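Local coordinates for protein glycine betaine/carnitine/choline ABC transporter (Staphylococcus aureus subsp. aureus Mu50, PDB 3O66) that probably binds glycine betaine, carnitine or choline outside the membrane and hands it to an ABC transporter for uptake, at residues A[117-122]-A[180-185]; A[134-139]-A[168-173]; A[143-148]-A[190-195]; A[176-181]-A[194-199]. All blocks are in the same frame, centred on the assembly; numbering follows the deposited sequence. Where two conformers were deposited one is given.

Interaction 1: residues A[117-122]-A[180-185]; sequences AFMVTK and LVYDAL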
loop_
_atom_site.group_PDB
_atom_site.type_symbol
_atom_site.label_atom_id
_atom_site.label_comp_id
_atom_site.label_asym_id
_atom_site.label_seq_id
_atom_site.Cartn_x
_atom_site.Cartn_y
_atom_site.Cartn_z
ATOM N N ALA A 117 0.238 -4.950 9.728
ATOM C CA ALA A 117 0.197 -6.390 9.761
ATOM C C ALA A 117 1.211 -6.869 10.766
ATOM O O ALA A 117 2.300 -6.302 10.878
ATOM C CB ALA A 117 0.538 -6.972 8.356
ATOM N N PHE A 118 0.869 -7.944 11.463
ATOM C CA PHE A 118 1.774 -8.599 12.383
ATOM C C PHE A 118 2.717 -9.459 11.599
ATOM O O PHE A 118 2.316 -10.118 10.638
ATOM C CB PHE A 118 1.017 -9.454 13.409
ATOM C CG PHE A 118 0.197 -8.632 14.360
ATOM C CD1 PHE A 118 0.785 -8.074 15.487
ATOM C CD2 PHE A 118 -1.128 -8.324 14.064
ATOM C CE1 PHE A 118 0.035 -7.275 16.359
ATOM C CE2 PHE A 118 -1.889 -7.505 14.922
ATOM C CZ PHE A 118 -1.296 -6.980 16.060
HETATM N N MSE A 119 3.975 -9.464 12.017
HETATM C CA MSE A 119 5.011 -10.174 11.269
HETATM C C MSE A 119 6.093 -10.685 12.190
HETATM O O MSE A 119 6.312 -10.136 13.298
HETATM C CB MSE A 119 5.589 -9.334 10.130
HETATM C CG MSE A 119 6.186 -8.000 10.613
HETATM SE SE MSE A 119 6.706 -6.850 9.126
HETATM C CE MSE A 119 4.899 -6.436 8.492
ATOM N N VAL A 120 6.724 -11.768 11.740
ATOM C CA VAL A 120 7.733 -12.489 12.524
ATOM C C VAL A 120 8.879 -12.892 11.619
ATOM O O VAL A 120 8.754 -12.797 10.381
ATOM C CB VAL A 120 7.138 -13.739 13.220
ATOM C CG1 VAL A 120 6.028 -13.328 14.168
ATOM C CG2 VAL A 120 6.672 -14.856 12.181
ATOM N N THR A 121 9.978 -13.369 12.189
ATOM C CA THR A 121 11.043 -13.936 11.356
ATOM C C THR A 121 10.630 -15.337 10.857
ATOM O O THR A 121 9.744 -15.979 11.441
ATOM C CB THR A 121 12.345 -14.143 12.118
ATOM O OG1 THR A 121 12.106 -15.083 13.193
ATOM C CG2 THR A 121 12.952 -12.783 12.659
ATOM N N LYS A 122 11.330 -15.837 9.844
ATOM C CA LYS A 122 11.125 -17.216 9.388
ATOM C C LYS A 122 11.426 -18.249 10.475
ATOM O O LYS A 122 10.719 -19.246 10.581
ATOM C CB LYS A 122 11.911 -17.506 8.106
ATOM C CG LYS A 122 13.425 -17.497 8.262
ATOM C CD LYS A 122 14.108 -18.073 7.024
ATOM C CE LYS A 122 15.552 -17.597 6.935
ATOM N NZ LYS A 122 15.613 -16.133 7.207
ATOM N N LEU A 180 11.600 1.341 12.539
ATOM C CA LEU A 180 12.611 0.535 13.224
ATOM C C LEU A 180 12.200 -0.898 13.645
ATOM O O LEU A 180 13.060 -1.660 14.112
ATOM C CB LEU A 180 13.158 1.294 14.435
ATOM C CG LEU A 180 13.845 2.634 14.148
ATOM C CD1 LEU A 180 14.555 3.156 15.415
ATOM C CD2 LEU A 180 14.830 2.478 13.001
ATOM N N VAL A 181 10.927 -1.276 13.463
ATOM C CA VAL A 181 10.445 -2.599 13.894
ATOM C C VAL A 181 11.037 -3.753 13.077
ATOM O O VAL A 181 11.227 -4.850 13.622
ATOM C CB VAL A 181 8.862 -2.706 13.967
ATOM C CG1 VAL A 181 8.295 -1.607 14.853
ATOM C CG2 VAL A 181 8.212 -2.733 12.567
ATOM N N TYR A 182 11.369 -3.501 11.799
ATOM C CA TYR A 182 11.901 -4.552 10.907
ATOM C C TYR A 182 13.271 -5.009 11.359
ATOM O O TYR A 182 13.504 -6.216 11.489
ATOM C CB TYR A 182 11.915 -4.124 9.433
ATOM C CG TYR A 182 10.623 -3.443 9.083
ATOM C CD1 TYR A 182 9.450 -4.191 8.852
ATOM C CD2 TYR A 182 10.556 -2.044 9.061
ATOM C CE1 TYR A 182 8.248 -3.561 8.573
ATOM C CE2 TYR A 182 9.362 -1.396 8.773
ATOM C CZ TYR A 182 8.217 -2.140 8.538
ATOM O OH TYR A 182 7.063 -1.416 8.285
ATOM N N ASP A 183 14.156 -4.059 11.629
ATOM C CA ASP A 183 15.486 -4.395 12.128
ATOM C C ASP A 183 15.450 -4.946 13.562
ATOM O O ASP A 183 16.226 -5.838 13.904
ATOM C CB ASP A 183 16.410 -3.189 12.008
ATOM C CG ASP A 183 16.717 -2.842 10.567
ATOM O OD1 ASP A 183 17.070 -3.749 9.792
ATOM O OD2 ASP A 183 16.594 -1.664 10.193
ATOM N N ALA A 184 14.535 -4.438 14.391
ATOM C CA ALA A 184 14.379 -4.950 15.758
ATOM C C ALA A 184 13.920 -6.426 15.740
ATOM O O ALA A 184 14.341 -7.260 16.557
ATOM C CB ALA A 184 13.395 -4.058 16.539
ATOM N N LEU A 185 13.088 -6.766 14.778
ATOM C CA LEU A 185 12.699 -8.171 14.569
ATOM C C LEU A 185 13.882 -8.996 14.015
ATOM O O LEU A 185 14.175 -10.103 14.494
ATOM C CB LEU A 185 11.490 -8.209 13.637
ATOM C CG LEU A 185 10.481 -9.336 13.556
ATOM C CD1 LEU A 185 9.912 -9.759 14.924
ATOM C CD2 LEU A 185 9.366 -8.925 12.554
#

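Interaction 2: residues A[134-139]-A[168-173]; sequences SDLAKH and FDFGTV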
loop_
_atom_site.group_PDB
_atom_site.type_symbol
_atom_site.label_atom_id
_atom_site.label_comp_id
_atom_site.label_asym_id
_atom_site.label_seq_id
_atom_site.Cartn_x
_atom_site.Cartn_y
_atom_site.Cartn_z
ATOM N N SER A 134 -4.217 -15.243 14.795
ATOM C CA SER A 134 -4.710 -16.175 15.832
ATOM C C SER A 134 -3.671 -17.262 16.237
ATOM O O SER A 134 -3.654 -17.693 17.373
ATOM C CB SER A 134 -6.054 -16.799 15.425
ATOM O OG SER A 134 -7.087 -15.808 15.399
ATOM N N ASP A 135 -2.802 -17.695 15.321
ATOM C CA ASP A 135 -1.765 -18.690 15.664
ATOM C C ASP A 135 -0.851 -18.224 16.810
ATOM O O ASP A 135 -0.220 -19.037 17.499
ATOM C CB ASP A 135 -0.946 -19.066 14.436
ATOM C CG ASP A 135 -1.738 -19.857 13.422
ATOM O OD1 ASP A 135 -2.707 -20.549 13.800
ATOM O OD2 ASP A 135 -1.387 -19.800 12.226
ATOM N N LEU A 136 -0.797 -16.919 17.046
ATOM C CA LEU A 136 -0.023 -16.383 18.166
ATOM C C LEU A 136 -0.633 -16.669 19.547
ATOM O O LEU A 136 0.088 -16.606 20.554
ATOM C CB LEU A 136 0.149 -14.872 18.022
ATOM C CG LEU A 136 0.953 -14.375 16.826
ATOM C CD1 LEU A 136 0.772 -12.867 16.658
ATOM C CD2 LEU A 136 2.429 -14.725 16.978
ATOM N N ALA A 137 -1.938 -16.963 19.598
ATOM C CA ALA A 137 -2.681 -17.026 20.870
ATOM C C ALA A 137 -1.982 -17.819 21.979
ATOM O O ALA A 137 -1.868 -17.322 23.102
ATOM C CB ALA A 137 -4.090 -17.545 20.672
ATOM N N LYS A 138 -1.526 -19.038 21.672
ATOM C CA LYS A 138 -0.955 -19.935 22.715
ATOM C C LYS A 138 0.364 -19.405 23.278
ATOM O O LYS A 138 0.783 -19.791 24.377
ATOM C CB LYS A 138 -0.644 -21.321 22.153
ATOM C CG LYS A 138 -1.784 -22.291 22.019
ATOM C CD LYS A 138 -1.213 -23.629 21.513
ATOM C CE LYS A 138 -2.276 -24.494 20.879
ATOM N NZ LYS A 138 -3.087 -25.127 21.934
ATOM N N HIS A 139 1.023 -18.551 22.506
ATOM C CA HIS A 139 2.438 -18.252 22.714
ATOM C C HIS A 139 2.697 -16.820 23.113
ATOM O O HIS A 139 3.814 -16.482 23.539
ATOM C CB HIS A 139 3.214 -18.536 21.423
ATOM C CG HIS A 139 2.944 -19.895 20.857
ATOM N ND1 HIS A 139 3.272 -21.053 21.526
ATOM C CD2 HIS A 139 2.359 -20.281 19.696
ATOM C CE1 HIS A 139 2.905 -22.098 20.802
ATOM N NE2 HIS A 139 2.345 -21.657 19.689
ATOM N N PHE A 168 -6.056 -12.307 23.196
ATOM C CA PHE A 168 -4.769 -12.578 23.840
ATOM C C PHE A 168 -3.900 -11.315 23.953
ATOM O O PHE A 168 -4.208 -10.280 23.349
ATOM C CB PHE A 168 -4.023 -13.727 23.141
ATOM C CG PHE A 168 -3.680 -13.460 21.695
ATOM C CD1 PHE A 168 -2.533 -12.734 21.357
ATOM C CD2 PHE A 168 -4.479 -13.964 20.672
ATOM C CE1 PHE A 168 -2.207 -12.492 20.024
ATOM C CE2 PHE A 168 -4.149 -13.736 19.316
ATOM C CZ PHE A 168 -3.029 -12.988 18.997
ATOM N N ASP A 169 -2.845 -11.391 24.759
ATOM C CA ASP A 169 -1.932 -10.266 24.860
ATOM C C ASP A 169 -0.477 -10.702 24.947
ATOM O O ASP A 169 -0.173 -11.896 25.018
ATOM C CB ASP A 169 -2.367 -9.248 25.943
ATOM C CG ASP A 169 -1.940 -9.620 27.351
ATOM O OD1 ASP A 169 -1.659 -10.803 27.636
ATOM O OD2 ASP A 169 -1.904 -8.688 28.203
ATOM N N PHE A 170 0.414 -9.736 24.886
ATOM C CA PHE A 170 1.809 -10.050 24.774
ATOM C C PHE A 170 2.534 -9.932 26.092
ATOM O O PHE A 170 2.150 -9.142 26.958
ATOM C CB PHE A 170 2.437 -9.189 23.688
ATOM C CG PHE A 170 2.077 -9.636 22.305
ATOM C CD1 PHE A 170 2.869 -10.578 21.640
ATOM C CD2 PHE A 170 0.929 -9.161 21.684
ATOM C CE1 PHE A 170 2.532 -11.008 20.371
ATOM C CE2 PHE A 170 0.586 -9.590 20.417
ATOM C CZ PHE A 170 1.383 -10.505 19.760
ATOM N N GLY A 171 3.596 -10.721 26.244
ATOM C CA GLY A 171 4.379 -10.726 27.483
ATOM C C GLY A 171 5.037 -9.383 27.720
ATOM O O GLY A 171 5.076 -8.902 28.850
ATOM N N THR A 172 5.553 -8.806 26.637
ATOM C CA THR A 172 6.163 -7.480 26.621
ATOM C C THR A 172 5.629 -6.725 25.405
ATOM O O THR A 172 5.475 -7.309 24.334
ATOM C CB THR A 172 7.704 -7.590 26.494
ATOM O OG1 THR A 172 8.190 -8.438 27.546
ATOM C CG2 THR A 172 8.398 -6.182 26.580
ATOM N N VAL A 173 5.330 -5.434 25.579
ATOM C CA VAL A 173 5.044 -4.543 24.436
ATOM C C VAL A 173 6.040 -3.379 24.403
ATOM O O VAL A 173 6.439 -2.858 25.434
ATOM C CB VAL A 173 3.563 -4.004 24.386
ATOM C CG1 VAL A 173 2.572 -5.137 24.189
ATOM C CG2 VAL A 173 3.238 -3.229 25.598
#

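Interaction 3: residues A[143-148]-A[190-195]; sequences LRLGMD and LDVALG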
loop_
_atom_site.group_PDB
_atom_site.type_symbol
_atom_site.label_atom_id
_atom_site.label_comp_id
_atom_site.label_asym_id
_atom_site.label_seq_id
_atom_site.Cartn_x
_atom_site.Cartn_y
_atom_site.Cartn_z
ATOM N N LEU A 143 6.037 -13.731 24.433
ATOM C CA LEU A 143 6.628 -13.039 23.266
ATOM C C LEU A 143 6.745 -11.513 23.461
ATOM O O LEU A 143 5.976 -10.929 24.209
ATOM C CB LEU A 143 5.822 -13.347 21.998
ATOM C CG LEU A 143 5.828 -14.821 21.536
ATOM C CD1 LEU A 143 4.950 -15.052 20.292
ATOM C CD2 LEU A 143 7.250 -15.332 21.287
ATOM N N ARG A 144 7.708 -10.896 22.776
ATOM C CA ARG A 144 7.905 -9.446 22.763
ATOM C C ARG A 144 7.305 -8.865 21.462
ATOM O O ARG A 144 7.724 -9.256 20.352
ATOM C CB ARG A 144 9.418 -9.116 22.836
ATOM C CG ARG A 144 10.127 -9.661 24.090
ATOM C CD ARG A 144 11.655 -9.720 23.894
ATOM N NE ARG A 144 11.992 -10.674 22.840
ATOM C CZ ARG A 144 13.202 -10.796 22.290
ATOM N NH1 ARG A 144 14.206 -10.037 22.701
ATOM N NH2 ARG A 144 13.408 -11.685 21.322
ATOM N N LEU A 145 6.307 -7.984 21.612
ATOM C CA LEU A 145 5.709 -7.208 20.503
ATOM C C LEU A 145 6.273 -5.770 20.384
ATOM O O LEU A 145 6.341 -5.052 21.377
ATOM C CB LEU A 145 4.185 -7.113 20.649
ATOM C CG LEU A 145 3.388 -6.324 19.595
ATOM C CD1 LEU A 145 3.503 -6.946 18.185
ATOM C CD2 LEU A 145 1.913 -6.232 20.015
ATOM N N GLY A 146 6.653 -5.376 19.172
ATOM C CA GLY A 146 6.987 -3.967 18.847
ATOM C C GLY A 146 5.897 -3.417 17.938
ATOM O O GLY A 146 5.474 -4.107 16.998
HETATM N N MSE A 147 5.429 -2.196 18.216
HETATM C CA MSE A 147 4.434 -1.534 17.354
HETATM C C MSE A 147 4.725 -0.036 17.277
HETATM O O MSE A 147 5.432 0.492 18.136
HETATM C CB MSE A 147 3.009 -1.758 17.912
HETATM C CG MSE A 147 2.746 -1.016 19.187
HETATM SE SE MSE A 147 3.493 -2.002 20.680
HETATM C CE MSE A 147 1.762 -2.692 21.325
ATOM N N ASP A 148 4.174 0.649 16.278
ATOM C CA ASP A 148 4.236 2.113 16.235
ATOM C C ASP A 148 3.695 2.704 17.541
ATOM O O ASP A 148 2.665 2.256 18.039
ATOM C CB ASP A 148 3.393 2.683 15.093
ATOM C CG ASP A 148 3.544 4.189 14.976
ATOM O OD1 ASP A 148 4.588 4.662 14.474
ATOM O OD2 ASP A 148 2.651 4.908 15.436
ATOM N N LEU A 190 12.803 -8.162 19.052
ATOM C CA LEU A 190 11.376 -8.429 19.135
ATOM C C LEU A 190 11.113 -9.859 18.643
ATOM O O LEU A 190 11.902 -10.414 17.890
ATOM C CB LEU A 190 10.585 -7.475 18.220
ATOM C CG LEU A 190 10.692 -5.975 18.463
ATOM C CD1 LEU A 190 9.980 -5.234 17.355
ATOM C CD2 LEU A 190 10.132 -5.611 19.848
ATOM N N ASP A 191 9.982 -10.425 19.042
ATOM C CA ASP A 191 9.530 -11.689 18.479
ATOM C C ASP A 191 8.458 -11.458 17.422
ATOM O O ASP A 191 8.322 -12.249 16.480
ATOM C CB ASP A 191 8.996 -12.583 19.588
ATOM C CG ASP A 191 10.051 -12.871 20.661
ATOM O OD1 ASP A 191 11.158 -13.366 20.314
ATOM O OD2 ASP A 191 9.786 -12.567 21.842
ATOM N N VAL A 192 7.695 -10.384 17.607
ATOM C CA VAL A 192 6.579 -10.010 16.724
ATOM C C VAL A 192 6.580 -8.476 16.559
ATOM O O VAL A 192 6.830 -7.724 17.542
ATOM C CB VAL A 192 5.213 -10.466 17.334
ATOM C CG1 VAL A 192 4.050 -10.149 16.380
ATOM C CG2 VAL A 192 5.216 -11.942 17.658
ATOM N N ALA A 193 6.294 -8.004 15.337
ATOM C CA ALA A 193 6.220 -6.585 15.044
ATOM C C ALA A 193 4.895 -6.323 14.344
ATOM O O ALA A 193 4.412 -7.178 13.563
ATOM C CB ALA A 193 7.390 -6.154 14.136
ATOM N N LEU A 194 4.285 -5.188 14.650
ATOM C CA LEU A 194 3.190 -4.688 13.825
ATOM C C LEU A 194 3.807 -3.688 12.840
ATOM O O LEU A 194 4.132 -2.546 13.204
ATOM C CB LEU A 194 2.142 -4.011 14.699
ATOM C CG LEU A 194 0.889 -3.546 13.926
ATOM C CD1 LEU A 194 0.093 -4.742 13.298
ATOM C CD2 LEU A 194 0.055 -2.776 14.891
ATOM N N GLY A 195 3.988 -4.112 11.602
ATOM C CA GLY A 195 4.762 -3.330 10.587
ATOM C C GLY A 195 3.841 -3.003 9.437
ATOM O O GLY A 195 2.662 -3.304 9.509
HETATM O O HOH W 1 2.612 -0.557 14.286
#

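Interaction 4: residues A[176-181]-A[194-199]; sequences MQIGLV and LGYSTD. With ACT (acetate ion), chain D.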
loop_
_atom_site.group_PDB
_atom_site.type_symbol
_atom_site.label_atom_id
_atom_site.label_comp_id
_atom_site.label_asym_id
_atom_site.label_seq_id
_atom_site.Cartn_x
_atom_site.Cartn_y
_atom_site.Cartn_z
HETATM N N MSE A 176 7.182 2.110 19.597
HETATM C CA MSE A 176 8.428 2.643 19.019
HETATM C C MSE A 176 8.178 3.212 17.625
HETATM O O MSE A 176 7.058 3.203 17.161
HETATM C CB MSE A 176 9.496 1.538 18.933
HETATM C CG MSE A 176 8.983 0.272 18.167
HETATM SE SE MSE A 176 10.151 -1.245 18.383
HETATM C CE MSE A 176 11.583 -0.716 17.200
ATOM N N GLN A 177 9.225 3.698 16.963
ATOM C CA GLN A 177 9.118 4.144 15.569
ATOM C C GLN A 177 8.885 2.957 14.650
ATOM O O GLN A 177 9.685 2.018 14.627
ATOM C CB GLN A 177 10.410 4.816 15.115
ATOM C CG GLN A 177 10.630 6.211 15.600
ATOM C CD GLN A 177 11.539 6.984 14.653
ATOM O OE1 GLN A 177 12.716 6.629 14.465
ATOM N NE2 GLN A 177 10.991 8.035 14.034
ATOM N N ILE A 178 7.807 3.022 13.874
ATOM C CA ILE A 178 7.411 1.936 12.988
ATOM C C ILE A 178 8.569 1.566 12.040
ATOM O O ILE A 178 8.818 0.384 11.772
ATOM C CB ILE A 178 6.082 2.315 12.233
ATOM C CG1 ILE A 178 5.592 1.192 11.330
ATOM C CG2 ILE A 178 6.284 3.551 11.397
ATOM C CD1 ILE A 178 5.484 -0.074 11.964
ATOM N N GLY A 179 9.295 2.575 11.583
ATOM C CA GLY A 179 10.447 2.395 10.682
ATOM C C GLY A 179 11.523 1.454 11.216
ATOM O O GLY A 179 12.246 0.835 10.434
ATOM N N LEU A 180 11.600 1.341 12.539
ATOM C CA LEU A 180 12.611 0.535 13.224
ATOM C C LEU A 180 12.200 -0.898 13.645
ATOM O O LEU A 180 13.060 -1.660 14.112
ATOM C CB LEU A 180 13.158 1.294 14.435
ATOM C CG LEU A 180 13.845 2.634 14.148
ATOM C CD1 LEU A 180 14.555 3.156 15.415
ATOM C CD2 LEU A 180 14.830 2.478 13.001
ATOM N N VAL A 181 10.927 -1.276 13.463
ATOM C CA VAL A 181 10.445 -2.599 13.894
ATOM C C VAL A 181 11.037 -3.753 13.077
ATOM O O VAL A 181 11.227 -4.850 13.622
ATOM C CB VAL A 181 8.862 -2.706 13.967
ATOM C CG1 VAL A 181 8.295 -1.607 14.853
ATOM C CG2 VAL A 181 8.212 -2.733 12.567
ATOM N N LEU A 194 4.285 -5.188 14.650
ATOM C CA LEU A 194 3.190 -4.688 13.825
ATOM C C LEU A 194 3.807 -3.688 12.840
ATOM O O LEU A 194 4.132 -2.546 13.204
ATOM C CB LEU A 194 2.142 -4.011 14.699
ATOM C CG LEU A 194 0.889 -3.546 13.926
ATOM C CD1 LEU A 194 0.093 -4.742 13.298
ATOM C CD2 LEU A 194 0.055 -2.776 14.891
ATOM N N GLY A 195 3.988 -4.112 11.602
ATOM C CA GLY A 195 4.762 -3.330 10.587
ATOM C C GLY A 195 3.841 -3.003 9.437
ATOM O O GLY A 195 2.662 -3.304 9.509
ATOM N N TYR A 196 4.343 -2.359 8.390
ATOM C CA TYR A 196 3.559 -2.193 7.175
ATOM C C TYR A 196 3.819 -3.375 6.244
ATOM O O TYR A 196 4.975 -3.807 6.083
ATOM C CB TYR A 196 3.977 -0.912 6.465
ATOM C CG TYR A 196 3.344 0.331 7.018
ATOM C CD1 TYR A 196 1.966 0.569 6.850
ATOM C CD2 TYR A 196 4.103 1.284 7.692
ATOM C CE1 TYR A 196 1.368 1.733 7.346
ATOM C CE2 TYR A 196 3.520 2.451 8.179
ATOM C CZ TYR A 196 2.162 2.662 8.018
ATOM O OH TYR A 196 1.600 3.815 8.507
ATOM N N SER A 197 2.766 -3.872 5.616
ATOM C CA SER A 197 2.830 -5.152 4.882
ATOM C C SER A 197 3.603 -5.116 3.564
ATOM O O SER A 197 3.809 -6.172 2.961
ATOM C CB SER A 197 1.410 -5.651 4.625
ATOM O OG SER A 197 0.744 -4.706 3.795
ATOM N N THR A 198 4.031 -3.935 3.095
ATOM C CA THR A 198 4.815 -3.897 1.855
ATOM C C THR A 198 6.255 -3.419 2.045
ATOM O O THR A 198 6.976 -3.181 1.057
ATOM C CB THR A 198 4.182 -3.016 0.749
ATOM O OG1 THR A 198 4.035 -1.678 1.242
ATOM C CG2 THR A 198 2.864 -3.573 0.256
ATOM N N ASP A 199 6.679 -3.253 3.304
ATOM C CA ASP A 199 8.025 -2.730 3.549
ATOM C C ASP A 199 9.079 -3.619 2.887
ATOM O O ASP A 199 9.036 -4.848 3.010
ATOM C CB ASP A 199 8.306 -2.530 5.062
ATOM C CG ASP A 199 9.546 -1.720 5.294
ATOM O OD1 ASP A 199 9.425 -0.485 5.478
ATOM O OD2 ASP A 199 10.663 -2.306 5.227
HETATM C C ACT D . 5.824 0.280 3.258
HETATM O O ACT D . 4.779 -0.432 3.347
HETATM O OXT ACT D . 6.331 0.450 2.106
HETATM C CH3 ACT D . 6.434 0.914 4.479
#

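Interaction 1: residues A[117-122]-A[180-185]
Met-119, a selenomethionine, meets Tyr-182 and Leu-185 where helix 181-186 lies over the sheet of one lobe of a periplasmic-binding-protein fold. The short axes of strand 117-120 and helix 181-185 run 9.6 Å apart and only 28° from parallel. Packing is closest on the Met-119 side. Its first torsion and an extended chi2 carry SE to the edge of the phenol ring, 3.7 Å from Tyr-182 CE1. The line from SE to the ring centroid lies 80° off the ring normal, so this is a Met-aromatic contact made at the rim, while Val-181 CG2 sits over one face of the same ring. The Tyr-182 hydroxyl reaches past the contact to hydrogen-bond with Tyr-196 N. Nearer the backbone of the same selenomethionine, Met-119 CG packs 3.8 Å from Leu-185 CD2. Toward the partly exposed end the contact thins out: Thr-121 offers only its methyl, because OG1 is turned away to cap the next helix at Thr-124 N, and Lys-122 beyond it is exposed. No hydrogen bond joins the two segments. The leucine's CG stands anti to its backbone N (chi1 -156°), which directs the branch at the strand backbone and sets Leu-185 CD2 3.4 Å from Met-119 O.

Interaction 2: residues A[134-139]-A[168-173]
The ring of Phe-168 carries the backbone of Ala-137 and the carbonyl carbon of Leu-136 over one face, while the ring of Phe-170 is met at its edge by Leu-136 CD1. The first of these is a CH-pi contact: Ala-137 CA lies 3.9 Å from the centroid of the Phe-168 ring and 24° off its normal, displaced toward the rim on the CD2 side. The methyl follows the same side, with Ala-137 CB 3.6 Å from Phe-168 CD2. Ser-134 CA approaches this ring obliquely and more distantly, its OG being hydrogen-bonded to Asp-213. With chi1 at 61°, the Phe-168 ring sits between its own backbone N and carbonyl carbon and faces the opposing loop.

Leu-136 divides its contacts between the two aromatics. Its CB touches the far end of the first ring, 3.8 Å from Phe-168 CZ, and its branch continues to the second, placing Leu-136 CD1 3.9 Å from Phe-170 CZ. No hydrogen bond crosses between the segments; within 134-139, Ala-137 N bonds to Ser-134 O at 2.9 Å, which keeps the short 3-10 turn wound. Both Leu-136 and Phe-170 also touch Val-192 on strand 192-196 of the lobe's sheet. Apolar and CH-pi packing thus joins a 3-10 turn, between helix 122-128 and strand 144-148, to the loop entering edge strand 172-176, at the margin of an alpha/beta lobe of the binding-protein fold.

Interaction 3: residues A[143-148]-A[190-195]
Arg-144 and Asp-191 face each other at the start of two parallel strands, 144-148 and 192-196, neighbours in the mixed sheet of an alpha/beta lobe of the binding-protein fold. The guanidinium grips the carboxylate side-on: NE and NH2 each take one oxygen, and Arg-144 NH2 lies 3.0 Å from Asp-191 OD1 in an almost straight bond. Both oxygens lie in the guanidinium plane, yet the nitrogens meet them from above the carboxylate plane, the two planes being 51° apart. The bend at chi3 (-64°) turns the guanidinium to the carboxylate of Asp-191. Asp-191 OD2 is held twice, since its anti lone pair also accepts the backbone N-H of Arg-144, with Arg-144 N 2.8 Å from Asp-191 OD2. Arg-144 O in turn accepts from both Asp-191 N and Val-192 N, which fixes the strand entrance.

Beyond the salt bridge the side chains turn apolar. Leu-145 and Val-192 share a face of the sheet, Leu-145 CD1 approaching Val-192 CG1 to 3.7 Å. Under the other face, the branch of Leu-190 lies against the backbone of Gly-146, with Leu-190 CD1 3.6 Å from Gly-146 CA. Two regular bonds continue the pairing, from Gly-146 N to Val-192 O and from Leu-194 N to Gly-146 O. Where the strands part, a water completes the pattern, accepting from Asp-148 N at 2.8 Å and donating to Leu-194 O at 2.7 Å.

Interaction 4: residues A[176-181]-A[194-199]
Ile-178 reaches from the loop before helix 181-186 to the end of strand 192-196, where Leu-194, Gly-195 and Tyr-196 receive it. Its CB is directed at that strand and also packs against Asp-148 of the adjoining strand. From there CG1 stands anti to the backbone N (chi1 -178°) and comes near the phenol ring, with Ile-178 CG1 3.9 Å from Tyr-196 CD2; the approach is oblique to the ring, and the two side chains cross at about a right angle. The terminal methyl then turns to the backbone: Ile-178 CD1 lies 3.1 Å from Leu-194 O and 3.6 Å from Gly-195 CA. With no side chain at Gly-195, its CA can be touched directly, and Val-181 CG2 adds a looser contact, 4.0 Å from Gly-195 CA.

Past the strand, an acetate ion, probably taken up from the crystallisation liquor, lies against the type I turn from Tyr-196 to Asp-199. Thr-198 OG1 lies 2.6 Å from acetate O, with Glu-20 a further partner of the hydroxyl. Tyr-196 CB is 3.3 Å from the same acetate oxygen. Asp-199 forms a salt bridge with Arg-201. Between the segments, aliphatic carbons of Ile-178 and Val-181 meet backbone, including the Leu-194 carbonyl oxygen, and one aromatic ring. With no hydrogen bond across, the contact depends on shape and dispersion rather than on directional bonds.

In the fold
All four contacts belong to one lobe and reach its mixed sheet, and most of their touching residues are buried. Interactions 1 and 3 have no exposed touching residue; interactions 2 and 4 have one each, Ala-137 and Tyr-196. Interaction 3 is the polar framework, joining neighbouring strands by backbone bonds and a salt bridge, whereas the others lack hydrogen bonds between their segments. Interactions 1 and 4 share the start of helix 181-186. Strand 192-196 ties interactions 1, 3 and 4 together: Ala-193 bonds to Met-119 and Gly-195 to Ala-117. Interaction 4 has its centre closest to that of the chain, about 13 Å; aromatic interaction 2 lies farthest out, about 26 Å between centres.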